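Local coordinates for DUF357 domain-containing protein (Archaeoglobus fulgidus DSM 4304, PDB 2OO2), which is of unknown function, a small, mostly helical member of the DUF357 family whose assembly holds two copies of the chain, at residues R43-L46 against E47-D50; A54-C57 against V58-W62. One frame throughout, in Å; residues are numbered along the deposited sequence.

Interaction 1: R43-L46 against E47-D50; sequences RYFL and EKGD
Lys48 sets its CD over one face of the Tyr44 ring, toward the rim. This carbon stands 4.0 Å from the ring centroid and 26° off the normal, which meets the criteria for a CH-pi contact; the closest ring atom is Tyr44 CZ, 3.7 Å from Lys48 CD. Lys48 CG sits between its own N and carbonyl carbon (chi1 65°), and with an extended chi2 this brings CD over the ring, while the bend at chi3 takes CE to the side of the Tyr44 OH. Phe45 runs alongside Asp50, its ring plane 73° from the carboxylate, with Phe45 CB 4.0 Å from Asp50 CB. The backbone beneath is a Schellman motif ending helix 29-47: Gly49, with positive phi, turns the chain, Asp50 N donates to Phe45 O at 2.7 Å, and Gly49 N reaches Leu46 O at 3.1 Å from well above the carbonyl plane. Just before it, Glu47 N still makes the i to i+4 bond to Arg43 O. Asp50 then serves as N-cap of helix 51-70, its OD1 accepting a weak hydrogen bond from Arg53 N, whereas the Arg43 guanidinium leads off to a salt bridge with Glu19 of helix 3-21.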
loop_
_atom_site.group_PDB
_atom_site.type_symbol
_atom_site.label_atom_id
_atom_site.label_comp_id
_atom_site.label_asym_id
_atom_site.label_seq_id
_atom_site.Cartn_x
_atom_site.Cartn_y
_atom_site.Cartn_z
ATOM N N ARG A 43 2.955 13.514 2.403
ATOM C CA ARG A 43 3.486 14.782 3.051
ATOM C C ARG A 43 2.363 15.786 3.240
ATOM O O ARG A 43 2.163 16.316 4.379
ATOM C CB ARG A 43 4.651 15.407 2.224
ATOM C CG ARG A 43 5.991 14.728 2.548
ATOM C CD ARG A 43 7.238 15.637 2.303
ATOM N NE ARG A 43 7.279 16.038 0.890
ATOM C CZ ARG A 43 8.168 15.635 -0.023
ATOM N NH1 ARG A 43 9.194 14.826 0.298
ATOM N NH2 ARG A 43 8.022 16.060 -1.283
ATOM N N TYR A 44 1.596 15.998 2.165
ATOM C CA TYR A 44 0.500 17.000 2.166
ATOM C C TYR A 44 -0.609 16.649 3.143
ATOM O O TYR A 44 -0.994 17.522 3.979
ATOM C CB TYR A 44 -0.111 17.159 0.793
ATOM C CG TYR A 44 -1.354 18.054 0.750
ATOM C CD1 TYR A 44 -1.284 19.470 1.066
ATOM C CD2 TYR A 44 -2.578 17.524 0.413
ATOM C CE1 TYR A 44 -2.453 20.276 0.970
ATOM C CE2 TYR A 44 -3.757 18.322 0.332
ATOM C CZ TYR A 44 -3.652 19.693 0.687
ATOM O OH TYR A 44 -4.770 20.411 0.547
ATOM N N PHE A 45 -1.142 15.425 3.050
ATOM C CA PHE A 45 -2.118 14.976 4.048
ATOM C C PHE A 45 -1.597 14.906 5.472
ATOM O O PHE A 45 -2.379 15.206 6.439
ATOM C CB PHE A 45 -2.767 13.634 3.631
ATOM C CG PHE A 45 -3.515 13.708 2.291
ATOM C CD1 PHE A 45 -4.571 14.600 2.106
ATOM C CD2 PHE A 45 -3.129 12.899 1.210
ATOM C CE1 PHE A 45 -5.244 14.741 0.909
ATOM C CE2 PHE A 45 -3.825 13.026 -0.023
ATOM C CZ PHE A 45 -4.862 13.920 -0.187
ATOM N N LEU A 46 -0.338 14.508 5.652
ATOM C CA LEU A 46 0.219 14.454 6.993
ATOM C C LEU A 46 0.168 15.857 7.601
ATOM O O LEU A 46 -0.306 16.031 8.712
ATOM C CB LEU A 46 1.633 13.910 7.004
ATOM C CG LEU A 46 2.215 13.849 8.442
ATOM C CD1 LEU A 46 1.444 12.848 9.452
ATOM C CD2 LEU A 46 3.692 13.537 8.390
ATOM N N GLU A 47 0.609 16.850 6.834
ATOM C CA GLU A 47 0.655 18.202 7.354
ATOM C C GLU A 47 -0.696 18.775 7.772
ATOM O O GLU A 47 -0.775 19.400 8.832
ATOM C CB GLU A 47 1.409 19.149 6.433
ATOM C CG GLU A 47 1.873 20.374 7.242
ATOM C CD GLU A 47 3.367 20.533 7.240
ATOM O OE1 GLU A 47 3.931 20.699 8.353
ATOM O OE2 GLU A 47 3.979 20.504 6.128
ATOM N N LYS A 48 -1.747 18.546 6.987
ATOM C CA LYS A 48 -3.088 19.059 7.329
ATOM C C LYS A 48 -3.865 18.129 8.260
ATOM O O LYS A 48 -5.053 18.377 8.525
ATOM C CB LYS A 48 -3.915 19.330 6.080
ATOM C CG LYS A 48 -4.248 18.085 5.282
ATOM C CD LYS A 48 -4.892 18.364 3.923
ATOM C CE LYS A 48 -6.162 19.200 4.033
ATOM N NZ LYS A 48 -7.424 18.456 4.304
ATOM N N GLY A 49 -3.240 17.036 8.702
ATOM C CA GLY A 49 -3.889 16.119 9.662
ATOM C C GLY A 49 -4.852 15.115 9.066
ATOM O O GLY A 49 -5.707 14.601 9.753
ATOM N N ASP A 50 -4.728 14.775 7.766
ATOM C CA ASP A 50 -5.582 13.725 7.311
ATOM C C ASP A 50 -4.756 12.434 7.419
ATOM O O ASP A 50 -4.160 11.959 6.392
ATOM C CB ASP A 50 -6.111 13.967 5.891
ATOM C CG ASP A 50 -7.197 13.014 5.499
ATOM O OD1 ASP A 50 -7.400 11.837 6.064
ATOM O OD2 ASP A 50 -7.923 13.447 4.577
#

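Interaction 2: A54-C57 against V58-W62; sequences AFEC and VVWAW
Phe55 presents one ring face to Val59, one helical turn on. Val59 CG2 lies 4.0 Å from the Phe55 ring centroid and only 10° off the normal, so this CH-pi contact is centred on the ring. The Phe55 torsion (chi1 -176°) sets CG beside its carbonyl carbon, on the side where the next turn rises, and Val59 CG2, beside its own backbone N, points back to meet it. Val58 CG1 approaches the same ring obliquely, 4.1 Å from Phe55 CD1. Replacing Phe55 by an alanine removes the ring and would probably leave the Val59 CG2 methyl without its aromatic partner and open a gap beside Val58. Glu56 and Trp60 lie side by side, carboxylate and indole planes 62° apart; Trp60 CD1 comes 3.3 Å from Glu56 O, which meets the indole at its edge. Trp60 N gives Glu56 O a nearly straight bond of 3.0 Å, and Ala61 N donates to Cys57 O at 2.7 Å, the i to i+4 pattern of an alpha-helix. The Glu56 carboxylate has its salt bridge with Arg53. Within helix 51-70, Cys57, Val58 and Ala61 pack on helix 29-47, where Ser42 OG bonds Ala54 O, while Phe55 touches Thr11 of helix 3-21; Phe55, Glu56, Val59 and Trp60 also meet the second subunit, Val59 packing on its Trp60 and Phe55 on its Glu56.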
loop_
_atom_site.group_PDB
_atom_site.type_symbol
_atom_site.label_atom_id
_atom_site.label_comp_id
_atom_site.label_asym_id
_atom_site.label_seq_id
_atom_site.Cartn_x
_atom_site.Cartn_y
_atom_site.Cartn_z
ATOM N N ALA A 54 -2.896 10.150 4.765
ATOM C CA ALA A 54 -1.445 10.281 4.822
ATOM C C ALA A 54 -0.776 8.918 4.875
ATOM O O ALA A 54 0.201 8.706 4.171
ATOM C CB ALA A 54 -0.938 11.114 5.949
ATOM N N PHE A 55 -1.242 8.038 5.766
ATOM C CA PHE A 55 -0.674 6.705 5.860
ATOM C C PHE A 55 -0.912 5.896 4.581
ATOM O O PHE A 55 0.041 5.217 4.028
ATOM C CB PHE A 55 -1.226 5.959 7.034
ATOM C CG PHE A 55 -0.636 4.602 7.277
ATOM C CD1 PHE A 55 0.687 4.415 7.657
ATOM C CD2 PHE A 55 -1.512 3.482 7.169
ATOM C CE1 PHE A 55 1.156 3.133 7.950
ATOM C CE2 PHE A 55 -1.039 2.164 7.554
ATOM C CZ PHE A 55 0.312 2.030 7.909
ATOM N N GLU A 56 -2.133 5.970 4.054
ATOM C CA GLU A 56 -2.514 5.260 2.848
ATOM C C GLU A 56 -1.506 5.634 1.746
ATOM O O GLU A 56 -1.003 4.717 0.974
ATOM C CB GLU A 56 -3.898 5.718 2.456
ATOM C CG GLU A 56 -4.529 4.870 1.328
ATOM C CD GLU A 56 -5.863 5.395 0.819
ATOM O OE1 GLU A 56 -6.140 6.595 0.797
ATOM O OE2 GLU A 56 -6.655 4.574 0.414
ATOM N N CYS A 57 -1.193 6.919 1.593
ATOM C CA CYS A 57 -0.221 7.326 0.447
ATOM C C CYS A 57 1.195 6.826 0.690
ATOM O O CYS A 57 1.894 6.332 -0.362
ATOM C CB CYS A 57 -0.290 8.855 0.131
ATOM S SG CYS A 57 -1.831 9.416 -0.457
ATOM N N VAL A 58 1.731 6.806 1.924
ATOM C CA VAL A 58 3.078 6.294 2.237
ATOM C C VAL A 58 3.219 4.771 1.878
ATOM O O VAL A 58 4.244 4.343 1.205
ATOM C CB VAL A 58 3.637 6.689 3.640
ATOM C CG1 VAL A 58 3.210 5.712 4.706
ATOM C CG2 VAL A 58 5.215 6.728 3.547
ATOM N N VAL A 59 2.137 4.009 2.112
ATOM C CA VAL A 59 2.134 2.558 1.866
ATOM C C VAL A 59 2.131 2.440 0.348
ATOM O O VAL A 59 2.950 1.624 -0.155
ATOM C CB VAL A 59 0.929 1.899 2.354
ATOM C CG1 VAL A 59 0.954 0.466 2.115
ATOM C CG2 VAL A 59 0.947 2.023 3.962
ATOM N N TRP A 60 1.237 3.160 -0.346
ATOM C CA TRP A 60 1.293 3.084 -1.876
ATOM C C TRP A 60 2.670 3.462 -2.351
ATOM O O TRP A 60 3.183 2.792 -3.352
ATOM C CB TRP A 60 0.232 3.985 -2.552
ATOM C CG TRP A 60 -1.111 3.283 -2.677
ATOM C CD1 TRP A 60 -2.197 3.396 -1.811
ATOM C CD2 TRP A 60 -1.486 2.311 -3.639
ATOM N NE1 TRP A 60 -3.250 2.673 -2.226
ATOM C CE2 TRP A 60 -2.833 1.940 -3.355
ATOM C CE3 TRP A 60 -0.807 1.706 -4.734
ATOM C CZ2 TRP A 60 -3.512 0.978 -4.057
ATOM C CZ3 TRP A 60 -1.514 0.789 -5.484
ATOM C CH2 TRP A 60 -2.845 0.414 -5.167
ATOM N N ALA A 61 3.248 4.557 -1.827
ATOM C CA ALA A 61 4.643 4.925 -2.283
ATOM C C ALA A 61 5.650 3.758 -2.117
ATOM O O ALA A 61 6.384 3.360 -3.118
ATOM C CB ALA A 61 5.154 6.220 -1.619
ATOM N N TRP A 62 5.634 3.139 -0.935
ATOM C CA TRP A 62 6.476 1.971 -0.693
ATOM C C TRP A 62 6.192 0.748 -1.590
ATOM O O TRP A 62 7.155 0.047 -2.010
ATOM C CB TRP A 62 6.417 1.600 0.789
ATOM C CG TRP A 62 7.418 2.364 1.571
ATOM C CD1 TRP A 62 7.162 3.393 2.509
ATOM C CD2 TRP A 62 8.845 2.181 1.573
ATOM N NE1 TRP A 62 8.335 3.825 3.018
ATOM C CE2 TRP A 62 9.385 3.098 2.504
ATOM C CE3 TRP A 62 9.729 1.315 0.872
ATOM C CZ2 TRP A 62 10.766 3.207 2.740
ATOM C CZ3 TRP A 62 11.073 1.416 1.125
ATOM C CH2 TRP A 62 11.590 2.362 2.026
#

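In the fold
Interaction 1 is a surface contact about 13 Å from the chain centre, with no buried residue; interaction 2 lies about 5 Å from that centre and has six. The first closes helix 29-47 and leads into helix 51-70, and the second belongs wholly to the latter, so they follow in series. Both use an aliphatic carbon over an aromatic face, but with a lysine methylene near the rim at 43-50 and a valine methyl over the centre at 54-62. Backbone geometry differs likewise: a glycine turn against uninterrupted helix. They touch where Phe45 CD2 lies 4.1 Å from Cys57 SG and Leu46 N 3.5 Å from Ala54 CB, packing the two helices together.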